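Side-chain contacts in intracellular protease/amidase (Salmonella enterica subsp. enterica serovar Typhimurium, PDB 4K2H), which is of uncertain function but binds zinc, belongs to the DJ-1/PfpI family and may act as a peptidase: residues R111-G114 with L118-G121; D33-A38 with A65-V70; D129-K132 with V138-D141. The protein carries 1 engineered substitution. All blocks are in the same frame, centred on the assembly; numbering follows the deposited sequence.

Interaction 1 (R111-G114 with L118-G121); sequences RVLG and LLKG
Leu113 meets both Leu118 and Leu119, and each meeting is of a different kind. With Leu118 the contact is chiefly polar and made by the backbone: Leu118 N donates to Leu113 O at 2.9 Å, nearly straight (164° at the hydrogen) although the donor is tilted 35° from the carbonyl plane. The side chain of Leu118 follows its amide, and its CB lies 3.6 Å from Leu113 O.

With Leu119 the contact is apolar. The two side chains cross at about a right angle, and the branches of Leu119 share the work. Its CD2 reaches Leu113 CB at 3.7 Å and comes within 3.9 Å of Leu113 CD1, whereas its CD1 rests on the main chain, 3.6 Å from Gly114 CA. The first torsion of Leu119 holds CG opposite the carbonyl carbon (chi1 -77°), which brings the branch point to the helix end.

Farther out, Leu113 and Leu119 both pack on Leu150 of strand 150-153, and Leu113 also touches Ile102 and Pro104 at strand 101-104. Arg122 takes Leu119 O as a hydrogen-bond acceptor, helping to place the returning chain. In the DJ-1/PfpI fold, the turn from strand 101-104 into helix 108-114 probably corresponds to the nucleophile elbow, and this contact lies at the far end of that helix.

A carbonyl at the helix terminus is thus given an amide donor from Leu118, five residues later in the chain, while one branch of Leu119 covers the backbone at Gly114 and the other packs on the Leu113 side chain: polar satisfaction and apolar burial are achieved by the same reversal of the chain.

Interaction 2 (D33-A38 with A65-V70); sequences DVETLA and ALFDAV
The Glu35 carboxylate, which meets the ring of Phe67, is held from outside the contact by a salt bridge between its OE2 and Arg62, and this stronger partner helps to fix it. The other oxygen, OE1, lies in the plane of the Phe67 ring, at its edge, 3.3 Å from Phe67 CZ and 3.7 Å from Phe67 CE1. The carboxylate is turned 41° from the ring plane. An oxygen so placed faces the slightly positive C-H rim of the ring rather than its pi cloud, an arrangement that is probably favourable. Glu35 reaches the ring with its chain extended beyond CG, while its CB stands 4.1 Å from Phe67 CE1.

Leu37, two residues along the same strand, adds an apolar touch. Its CD1 is 4.1 Å from Phe67 CE2, the two side chains coming from opposite directions. Phe67 is further held by a cation-pi interaction with Lys6 and by packing on Ala8 and on Phe91 of helix 86-97.

The CA atoms of Glu35 and Phe67 are 9.3 Å apart, consistent with strand 6-11 lying between 33-38 and 69-72, Phe67 being in the lead-in to the latter. Side chains bridge across an intervening strand, on one face of the parallel, Rossmann-like sheet (strand order 3-2-1-4-5) of a DJ-1/PfpI alpha/beta fold.

Interaction 3 (D129-K132 with V138-D141); sequences DLWK and VYVD
Trp131 and Tyr139 stack face to face. The five-membered ring of the indole takes most of the overlap: its centroid is 3.7 Å from that of the phenol ring, and the planes are 16° apart. The stack is not perfectly centred, for Trp131 CD1 lies above the phenol toward its rim, 3.4 Å from Tyr139 CE1. Seen from the indole, Tyr139 CD2 comes over the ring centre. Such a close, nearly parallel meeting relies on dispersion between the two pi systems.

Apolar packing of a methylene on the phenol ring reinforces the stack at its base, where Trp131 CB approaches Tyr139 CD1 to 3.4 Å. Trp131 CG sits between the backbone N and the carbonyl carbon (chi1 59°), which lays the indole across the phenol. Tyr139 has its CG opposite the backbone N (chi1 174°). Across the indole from Tyr139, Lys132 CG stands 3.6 Å above the plane, so a lysine methylene and a phenol lie on opposite faces of the indole, the methylene toward its rim.

Backbone hydrogen bonds set both partners. Tyr139 belongs to strand 138-139, which runs parallel to strand 123-124 as a two-stranded sheet, separate from the five-stranded central one; Val138 pairs with Arg122 and Tyr124, and Val140 with Tyr124. Trp131 stands on the 3-10 turn 130-132 in the connection between those strands, where Lys132 N donates to Asp129 O at 3.1 Å.

Both aromatic side chains also touch Tyr124 of the partner strand, and Trp131 packs on Cys126 as well.

How the interactions relate
From the N terminus, interaction 2 comes first, joining strand 33-38 to the lead-in of strand 69-72 and closing a 26-residue excursion that includes the edge strand 57-58. Interaction 1 follows, closing a three-residue turn where helix 108-114 ends. Interaction 3 then closes a five-residue loop within the connection between strands 123-124 and 138-139. The three lie in series, with no nesting or crossing. Interactions 1 and 3 adjoin: Gly121 O packs on Val138 CG2 and Arg111 on Leu130, linking the helix end to the small two-stranded sheet. Interaction 2 stays apart on the central sheet, its nearest atoms about 8 Å from interaction 1 and about 17 Å from interaction 3.

Interaction 1 (R111-G114 with L118-G121)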
# COMPACT_ATOMS: atom_id res chain seq x y z
N ARG A 111 -10.35 17.01 -7.54
CA ARG A 111 -9.97 16.91 -8.96
C ARG A 111 -10.92 16.15 -9.83
O ARG A 111 -10.98 16.43 -11.01
CB ARG A 111 -8.60 16.26 -9.14
CG ARG A 111 -7.45 17.01 -8.52
CD ARG A 111 -7.06 18.24 -9.32
NE ARG A 111 -5.77 18.72 -8.84
CZ ARG A 111 -4.60 18.15 -9.10
NH1 ARG A 111 -4.51 17.06 -9.88
NH2 ARG A 111 -3.50 18.67 -8.58
N VAL A 112 -11.63 15.17 -9.29
CA VAL A 112 -12.51 14.38 -10.12
C VAL A 112 -13.97 14.82 -9.93
O VAL A 112 -14.67 15.11 -10.91
CB VAL A 112 -12.35 12.85 -9.88
CG1 VAL A 112 -13.15 12.07 -10.91
CG2 VAL A 112 -10.89 12.42 -9.96
N LEU A 113 -14.42 14.89 -8.69
CA LEU A 113 -15.83 15.21 -8.45
C LEU A 113 -16.04 16.73 -8.44
O LEU A 113 -16.91 17.24 -9.13
CB LEU A 113 -16.31 14.59 -7.15
CG LEU A 113 -16.02 13.10 -7.02
CD1 LEU A 113 -16.64 12.53 -5.76
CD2 LEU A 113 -16.50 12.36 -8.25
N GLY A 114 -15.24 17.44 -7.65
CA GLY A 114 -15.41 18.89 -7.48
C GLY A 114 -15.13 19.65 -8.76
O GLY A 114 -15.92 20.50 -9.18
N LEU A 118 -19.71 17.74 -9.33
CA LEU A 118 -20.46 16.51 -9.06
C LEU A 118 -20.52 16.19 -7.57
O LEU A 118 -20.94 15.09 -7.20
CB LEU A 118 -19.86 15.31 -9.80
CG LEU A 118 -19.67 15.42 -11.33
CD1 LEU A 118 -19.03 14.16 -11.89
CD2 LEU A 118 -20.99 15.68 -12.03
N LEU A 119 -20.14 17.14 -6.73
CA LEU A 119 -20.18 16.91 -5.27
C LEU A 119 -21.60 17.04 -4.71
O LEU A 119 -21.90 16.41 -3.69
CB LEU A 119 -19.19 17.79 -4.53
CG LEU A 119 -17.76 17.25 -4.67
CD1 LEU A 119 -16.74 18.25 -4.17
CD2 LEU A 119 -17.59 15.89 -3.98
N LYS A 120 -22.45 17.80 -5.40
CA LYS A 120 -23.88 17.92 -5.08
C LYS A 120 -24.08 18.55 -3.72
O LYS A 120 -24.94 18.13 -2.97
CB LYS A 120 -24.61 16.56 -5.12
CG LYS A 120 -24.85 16.05 -6.53
CD LYS A 120 -25.66 14.76 -6.54
CE LYS A 120 -24.83 13.58 -6.09
NZ LYS A 120 -25.65 12.37 -5.81
N GLY A 121 -23.26 19.55 -3.42
CA GLY A 121 -23.27 20.20 -2.11
C GLY A 121 -22.76 19.33 -0.96
O GLY A 121 -22.81 19.75 0.17

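Interaction 2 (D33-A38 with A65-V70)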
# COMPACT_ATOMS: atom_id res chain seq x y z
N ASP A 33 -15.43 -8.67 -2.56
CA ASP A 33 -14.99 -8.76 -3.96
C ASP A 33 -14.44 -7.44 -4.45
O ASP A 33 -15.14 -6.42 -4.35
CB ASP A 33 -16.18 -9.08 -4.83
CG ASP A 33 -16.09 -10.41 -5.45
OD1 ASP A 33 -15.90 -11.40 -4.73
OD2 ASP A 33 -16.24 -10.44 -6.69
N VAL A 34 -13.22 -7.44 -4.96
CA VAL A 34 -12.60 -6.23 -5.51
C VAL A 34 -12.19 -6.46 -6.98
O VAL A 34 -11.62 -7.49 -7.31
CB VAL A 34 -11.38 -5.77 -4.70
CG1 VAL A 34 -10.88 -4.43 -5.20
CG2 VAL A 34 -11.72 -5.61 -3.21
N GLU A 35 -12.53 -5.53 -7.86
CA GLU A 35 -12.00 -5.50 -9.23
C GLU A 35 -11.27 -4.20 -9.49
O GLU A 35 -11.85 -3.13 -9.36
CB GLU A 35 -13.11 -5.65 -10.25
CG GLU A 35 -13.16 -7.00 -10.93
CD GLU A 35 -14.07 -7.02 -12.14
OE1 GLU A 35 -14.83 -6.05 -12.38
OE2 GLU A 35 -14.02 -8.01 -12.87
N THR A 36 -9.99 -4.29 -9.82
CA THR A 36 -9.24 -3.13 -10.28
C THR A 36 -9.63 -2.92 -11.76
O THR A 36 -9.65 -3.86 -12.56
CB THR A 36 -7.71 -3.33 -10.13
OG1 THR A 36 -7.32 -4.55 -10.76
CG2 THR A 36 -7.35 -3.47 -8.71
N LEU A 37 -9.96 -1.69 -12.10
CA LEU A 37 -10.34 -1.36 -13.45
C LEU A 37 -9.44 -0.26 -13.98
O LEU A 37 -9.39 0.84 -13.40
CB LEU A 37 -11.79 -0.89 -13.48
CG LEU A 37 -12.83 -1.90 -12.94
CD1 LEU A 37 -14.25 -1.37 -13.13
CD2 LEU A 37 -12.72 -3.29 -13.55
N ALA A 38 -8.78 -0.52 -15.09
CA ALA A 38 -8.06 0.52 -15.81
C ALA A 38 -9.05 1.34 -16.63
O ALA A 38 -10.11 0.86 -16.96
CB ALA A 38 -7.02 -0.09 -16.73
N ALA A 65 -22.17 -2.81 -15.56
CA ALA A 65 -21.92 -3.42 -14.26
C ALA A 65 -22.16 -2.38 -13.20
O ALA A 65 -21.86 -1.21 -13.38
CB ALA A 65 -20.50 -3.93 -14.15
N LEU A 66 -22.70 -2.82 -12.08
CA LEU A 66 -23.07 -1.93 -11.02
C LEU A 66 -22.47 -2.45 -9.73
O LEU A 66 -22.94 -3.41 -9.15
CB LEU A 66 -24.59 -1.87 -10.95
CG LEU A 66 -25.18 -0.68 -10.19
CD1 LEU A 66 -24.71 0.63 -10.78
CD2 LEU A 66 -26.70 -0.76 -10.21
N PHE A 67 -21.39 -1.81 -9.33
CA PHE A 67 -20.65 -2.13 -8.13
C PHE A 67 -21.33 -1.47 -6.93
O PHE A 67 -22.03 -0.48 -7.08
CB PHE A 67 -19.18 -1.64 -8.27
CG PHE A 67 -18.40 -2.38 -9.31
CD1 PHE A 67 -17.64 -3.49 -8.96
CD2 PHE A 67 -18.46 -2.02 -10.64
CE1 PHE A 67 -16.98 -4.24 -9.92
CE2 PHE A 67 -17.75 -2.73 -11.60
CZ PHE A 67 -17.03 -3.85 -11.25
N ASP A 68 -21.07 -2.02 -5.75
CA ASP A 68 -21.59 -1.46 -4.51
C ASP A 68 -20.77 -0.27 -4.07
O ASP A 68 -21.27 0.61 -3.34
CB ASP A 68 -21.62 -2.52 -3.42
CG ASP A 68 -22.52 -3.69 -3.77
OD1 ASP A 68 -23.76 -3.51 -3.84
OD2 ASP A 68 -21.99 -4.79 -4.01
N ALA A 69 -19.50 -0.25 -4.49
CA ALA A 69 -18.65 0.91 -4.23
C ALA A 69 -17.67 1.13 -5.34
O ALA A 69 -17.22 0.19 -6.00
CB ALA A 69 -17.89 0.76 -2.93
N VAL A 70 -17.29 2.40 -5.52
CA VAL A 70 -16.25 2.80 -6.48
C VAL A 70 -15.20 3.62 -5.75
O VAL A 70 -15.48 4.71 -5.25
CB VAL A 70 -16.85 3.68 -7.60
CG1 VAL A 70 -15.79 4.13 -8.58
CG2 VAL A 70 -17.97 2.93 -8.29

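Interaction 3 (D129-K132 with V138-D141)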
# COMPACT_ATOMS: atom_id res chain seq x y z
N ASP A 129 -4.74 22.08 -0.04
CA ASP A 129 -5.65 23.23 -0.13
C ASP A 129 -6.47 23.23 -1.44
O ASP A 129 -6.92 24.28 -1.89
CB ASP A 129 -4.83 24.53 0.00
CG ASP A 129 -3.88 24.76 -1.18
OD1 ASP A 129 -3.72 23.84 -2.02
OD2 ASP A 129 -3.28 25.85 -1.27
N LEU A 130 -6.65 22.05 -2.02
CA LEU A 130 -7.33 21.88 -3.33
C LEU A 130 -8.82 22.21 -3.24
O LEU A 130 -9.44 22.60 -4.24
CB LEU A 130 -7.17 20.43 -3.83
CG LEU A 130 -5.73 19.89 -3.95
CD1 LEU A 130 -5.74 18.36 -3.98
CD2 LEU A 130 -5.02 20.49 -5.16
N TRP A 131 -9.39 22.04 -2.05
CA TRP A 131 -10.76 22.47 -1.73
C TRP A 131 -11.04 23.95 -1.99
O TRP A 131 -12.20 24.33 -2.21
CB TRP A 131 -11.09 22.15 -0.28
CG TRP A 131 -10.18 22.80 0.71
CD1 TRP A 131 -8.99 22.31 1.19
CD2 TRP A 131 -10.38 24.06 1.36
NE1 TRP A 131 -8.45 23.18 2.09
CE2 TRP A 131 -9.28 24.26 2.22
CE3 TRP A 131 -11.40 25.02 1.32
CZ2 TRP A 131 -9.15 25.40 3.01
CZ3 TRP A 131 -11.28 26.15 2.11
CH2 TRP A 131 -10.16 26.33 2.95
N LYS A 132 -9.99 24.78 -1.95
CA LYS A 132 -10.12 26.24 -2.18
C LYS A 132 -10.59 26.60 -3.60
O LYS A 132 -11.23 27.63 -3.80
CB LYS A 132 -8.80 26.96 -1.87
CG LYS A 132 -8.46 27.05 -0.38
CD LYS A 132 -7.12 27.72 -0.18
CE LYS A 132 -6.78 27.89 1.29
NZ LYS A 132 -5.33 28.21 1.48
N VAL A 138 -18.86 21.07 0.35
CA VAL A 138 -18.51 21.57 1.68
C VAL A 138 -17.30 20.84 2.27
O VAL A 138 -17.43 19.74 2.81
CB VAL A 138 -19.70 21.48 2.68
CG1 VAL A 138 -19.26 21.99 4.05
CG2 VAL A 138 -20.89 22.26 2.16
N TYR A 139 -16.14 21.48 2.22
CA TYR A 139 -14.92 20.89 2.76
C TYR A 139 -14.99 20.74 4.27
O TYR A 139 -15.27 21.71 4.97
CB TYR A 139 -13.72 21.78 2.41
CG TYR A 139 -12.43 21.32 3.04
CD1 TYR A 139 -11.68 20.29 2.48
CD2 TYR A 139 -11.96 21.92 4.18
CE1 TYR A 139 -10.49 19.88 3.05
CE2 TYR A 139 -10.78 21.52 4.77
CZ TYR A 139 -10.04 20.50 4.20
OH TYR A 139 -8.87 20.10 4.80
N VAL A 140 -14.74 19.53 4.76
CA VAL A 140 -14.57 19.27 6.19
C VAL A 140 -13.17 18.70 6.38
O VAL A 140 -12.74 17.81 5.62
CB VAL A 140 -15.59 18.25 6.73
CG1 VAL A 140 -15.46 18.09 8.26
CG2 VAL A 140 -17.01 18.68 6.39
N ASP A 141 -12.45 19.21 7.37
CA ASP A 141 -11.10 18.70 7.66
C ASP A 141 -11.20 17.57 8.65
O ASP A 141 -11.08 17.79 9.84
CB ASP A 141 -10.15 19.78 8.17
CG ASP A 141 -8.72 19.25 8.36
OD1 ASP A 141 -8.45 18.04 8.11
OD2 ASP A 141 -7.85 20.05 8.76